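ATP phosphoribosyltransferase (Thermotoga maritima, PDB 1O63) probably catalyses the first step of histidine biosynthesis, joining ATP to 5-phosphoribose 1-diphosphate to give phosphoribosyl-ATP and diphosphate. Local coordinates at residues 76-81 / 173-178. Numbering follows the deposited sequence.
Sequences LIQPFF and HVVVNP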
loop_
_atom_site.group_PDB
_atom_site.type_symbol
_atom_site.label_atom_id
_atom_site.label_comp_id
_atom_site.label_asym_id
_atom_site.label_seq_id
_atom_site.Cartn_x
_atom_site.Cartn_y
_atom_site.Cartn_z
ATOM N N LEU A 76 -9.037 -16.986 10.798
ATOM C CA LEU A 76 -8.094 -18.013 10.419
ATOM C C LEU A 76 -7.392 -18.695 11.582
ATOM O O LEU A 76 -7.038 -18.129 12.619
ATOM C CB LEU A 76 -7.062 -17.447 9.422
ATOM C CG LEU A 76 -7.656 -16.612 8.286
ATOM C CD1 LEU A 76 -6.577 -15.767 7.621
ATOM C CD2 LEU A 76 -8.340 -17.546 7.275
ATOM N N ILE A 77 -7.076 -19.969 11.355
ATOM C CA ILE A 77 -6.408 -20.826 12.316
ATOM C C ILE A 77 -4.896 -20.753 12.219
ATOM O O ILE A 77 -4.336 -20.868 11.127
ATOM C CB ILE A 77 -6.842 -22.294 12.006
ATOM C CG1 ILE A 77 -8.349 -22.433 12.326
ATOM C CG2 ILE A 77 -6.038 -23.327 12.750
ATOM C CD1 ILE A 77 -8.924 -23.654 11.603
ATOM N N GLN A 78 -4.221 -20.658 13.361
ATOM C CA GLN A 78 -2.766 -20.671 13.392
ATOM C C GLN A 78 -2.320 -22.003 13.997
ATOM O O GLN A 78 -2.505 -22.173 15.218
ATOM C CB GLN A 78 -2.217 -19.534 14.278
ATOM C CG GLN A 78 -2.365 -18.143 13.694
ATOM C CD GLN A 78 -1.588 -17.091 14.491
ATOM O OE1 GLN A 78 -0.395 -17.272 14.817
ATOM N NE2 GLN A 78 -2.273 -16.008 14.785
ATOM N N PRO A 79 -1.831 -22.938 13.198
ATOM C CA PRO A 79 -1.531 -24.265 13.691
ATOM C C PRO A 79 -0.351 -24.266 14.639
ATOM O O PRO A 79 -0.309 -25.069 15.565
ATOM C CB PRO A 79 -1.251 -25.091 12.436
ATOM C CG PRO A 79 -0.854 -24.053 11.409
ATOM C CD PRO A 79 -1.740 -22.878 11.721
ATOM N N PHE A 80 0.640 -23.407 14.390
ATOM C CA PHE A 80 1.816 -23.385 15.268
ATOM C C PHE A 80 2.538 -22.051 15.216
ATOM O O PHE A 80 2.231 -21.178 14.398
ATOM C CB PHE A 80 2.735 -24.554 14.942
ATOM C CG PHE A 80 3.293 -24.590 13.555
ATOM C CD1 PHE A 80 4.461 -23.910 13.240
ATOM C CD2 PHE A 80 2.668 -25.324 12.555
ATOM C CE1 PHE A 80 4.997 -23.949 11.967
ATOM C CE2 PHE A 80 3.197 -25.370 11.284
ATOM C CZ PHE A 80 4.351 -24.694 10.980
ATOM N N PHE A 81 3.568 -21.939 16.050
ATOM C CA PHE A 81 4.367 -20.728 16.220
ATOM C C PHE A 81 5.659 -20.702 15.442
ATOM O O PHE A 81 6.488 -21.605 15.521
ATOM C CB PHE A 81 4.677 -20.637 17.745
ATOM C CG PHE A 81 5.436 -19.427 18.189
ATOM C CD1 PHE A 81 6.821 -19.404 18.181
ATOM C CD2 PHE A 81 4.770 -18.311 18.678
ATOM C CE1 PHE A 81 7.521 -18.287 18.603
ATOM C CE2 PHE A 81 5.463 -17.206 19.113
ATOM C CZ PHE A 81 6.845 -17.187 19.075
ATOM N N HIS A 173 3.747 -15.721 10.762
ATOM C CA HIS A 173 2.740 -16.619 11.346
ATOM C C HIS A 173 2.239 -17.535 10.192
ATOM O O HIS A 173 2.278 -17.051 9.069
ATOM C CB HIS A 173 1.529 -15.829 11.830
ATOM C CG HIS A 173 1.798 -14.862 12.942
ATOM N ND1 HIS A 173 1.529 -15.132 14.247
ATOM C CD2 HIS A 173 2.352 -13.619 12.909
ATOM C CE1 HIS A 173 1.915 -14.087 15.004
ATOM N NE2 HIS A 173 2.413 -13.162 14.200
ATOM N N VAL A 174 1.849 -18.743 10.502
ATOM C CA VAL A 174 1.193 -19.611 9.502
ATOM C C VAL A 174 -0.309 -19.606 9.803
ATOM O O VAL A 174 -0.716 -19.680 10.977
ATOM C CB VAL A 174 1.759 -21.007 9.446
ATOM C CG1 VAL A 174 1.799 -21.652 10.829
ATOM C CG2 VAL A 174 0.934 -21.916 8.502
ATOM N N VAL A 175 -1.130 -19.423 8.768
ATOM C CA VAL A 175 -2.571 -19.307 8.930
ATOM C C VAL A 175 -3.266 -20.264 7.960
ATOM O O VAL A 175 -2.755 -20.477 6.854
ATOM C CB VAL A 175 -3.111 -17.895 8.716
ATOM C CG1 VAL A 175 -2.907 -17.050 9.973
ATOM C CG2 VAL A 175 -2.509 -17.210 7.495
ATOM N N VAL A 176 -4.354 -20.883 8.399
ATOM C CA VAL A 176 -4.996 -21.911 7.572
ATOM C C VAL A 176 -6.462 -21.559 7.341
ATOM O O VAL A 176 -7.166 -21.188 8.273
ATOM C CB VAL A 176 -4.907 -23.294 8.247
ATOM C CG1 VAL A 176 -5.693 -24.368 7.503
ATOM C CG2 VAL A 176 -3.452 -23.800 8.358
ATOM N N ASN A 177 -6.929 -21.748 6.115
ATOM C CA ASN A 177 -8.370 -21.580 5.819
ATOM C C ASN A 177 -9.123 -22.688 6.552
ATOM O O ASN A 177 -8.853 -23.875 6.378
ATOM C CB ASN A 177 -8.532 -21.701 4.307
ATOM C CG ASN A 177 -9.941 -21.769 3.779
ATOM O OD1 ASN A 177 -10.917 -21.535 4.486
ATOM N ND2 ASN A 177 -10.045 -22.085 2.491
ATOM N N PRO A 178 -10.041 -22.343 7.443
ATOM C CA PRO A 178 -10.799 -23.305 8.213
ATOM C C PRO A 178 -11.535 -24.349 7.396
ATOM O O PRO A 178 -11.709 -25.498 7.824
ATOM C CB PRO A 178 -11.785 -22.471 9.020
ATOM C CG PRO A 178 -11.693 -21.090 8.514
ATOM C CD PRO A 178 -10.387 -20.947 7.792
HETATM O O HOH W 1 1.981 -18.727 13.479
#
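I77 pairs with V176 in a single antiparallel bridge: V176 N donates to I77 O at 2.7 Å, and I77 N returns a weak bond to V176 O at 3.3 Å. The loop entering strand 81-94 thereby joins the end of strand 161-176 in the mixed sheet of this PBP-clan fold; the strand's other edge is bonded to strand 61-65. Beyond the bridge the nitrogen of P79 carries no hydrogen to donate, and V174 O, approached by P79 CD at 3.4 Å, stays buried without a hydrogen-bond partner. V174 CG1 sits between its own backbone N and carbonyl carbon (chi1 52°), which directs it over the centre of the F80 ring, a CH-pi contact 3.9 Å from the centroid, while P79 CG presses on the same methyl at 3.6 Å. V176 CG2 touches P79 CD, and helix 185-204 covers this side through L192 and I199. At the other end L76 CD2 and I77 CD1 both meet the ring of P178. The extended Q78 side chain brings OE1 to H173 ND1 at 2.9 Å, with the donor 42° out of the amide's carbonyl plane. H173 NE2 bonds T66, so both ring nitrogens are engaged and the ring's rotation is probably fixed. Strand-like pairing is thus reduced to one bridge; beyond it apolar side chains, the Q78-H173 bond and a water between V174 N and F80 O link loop to strand.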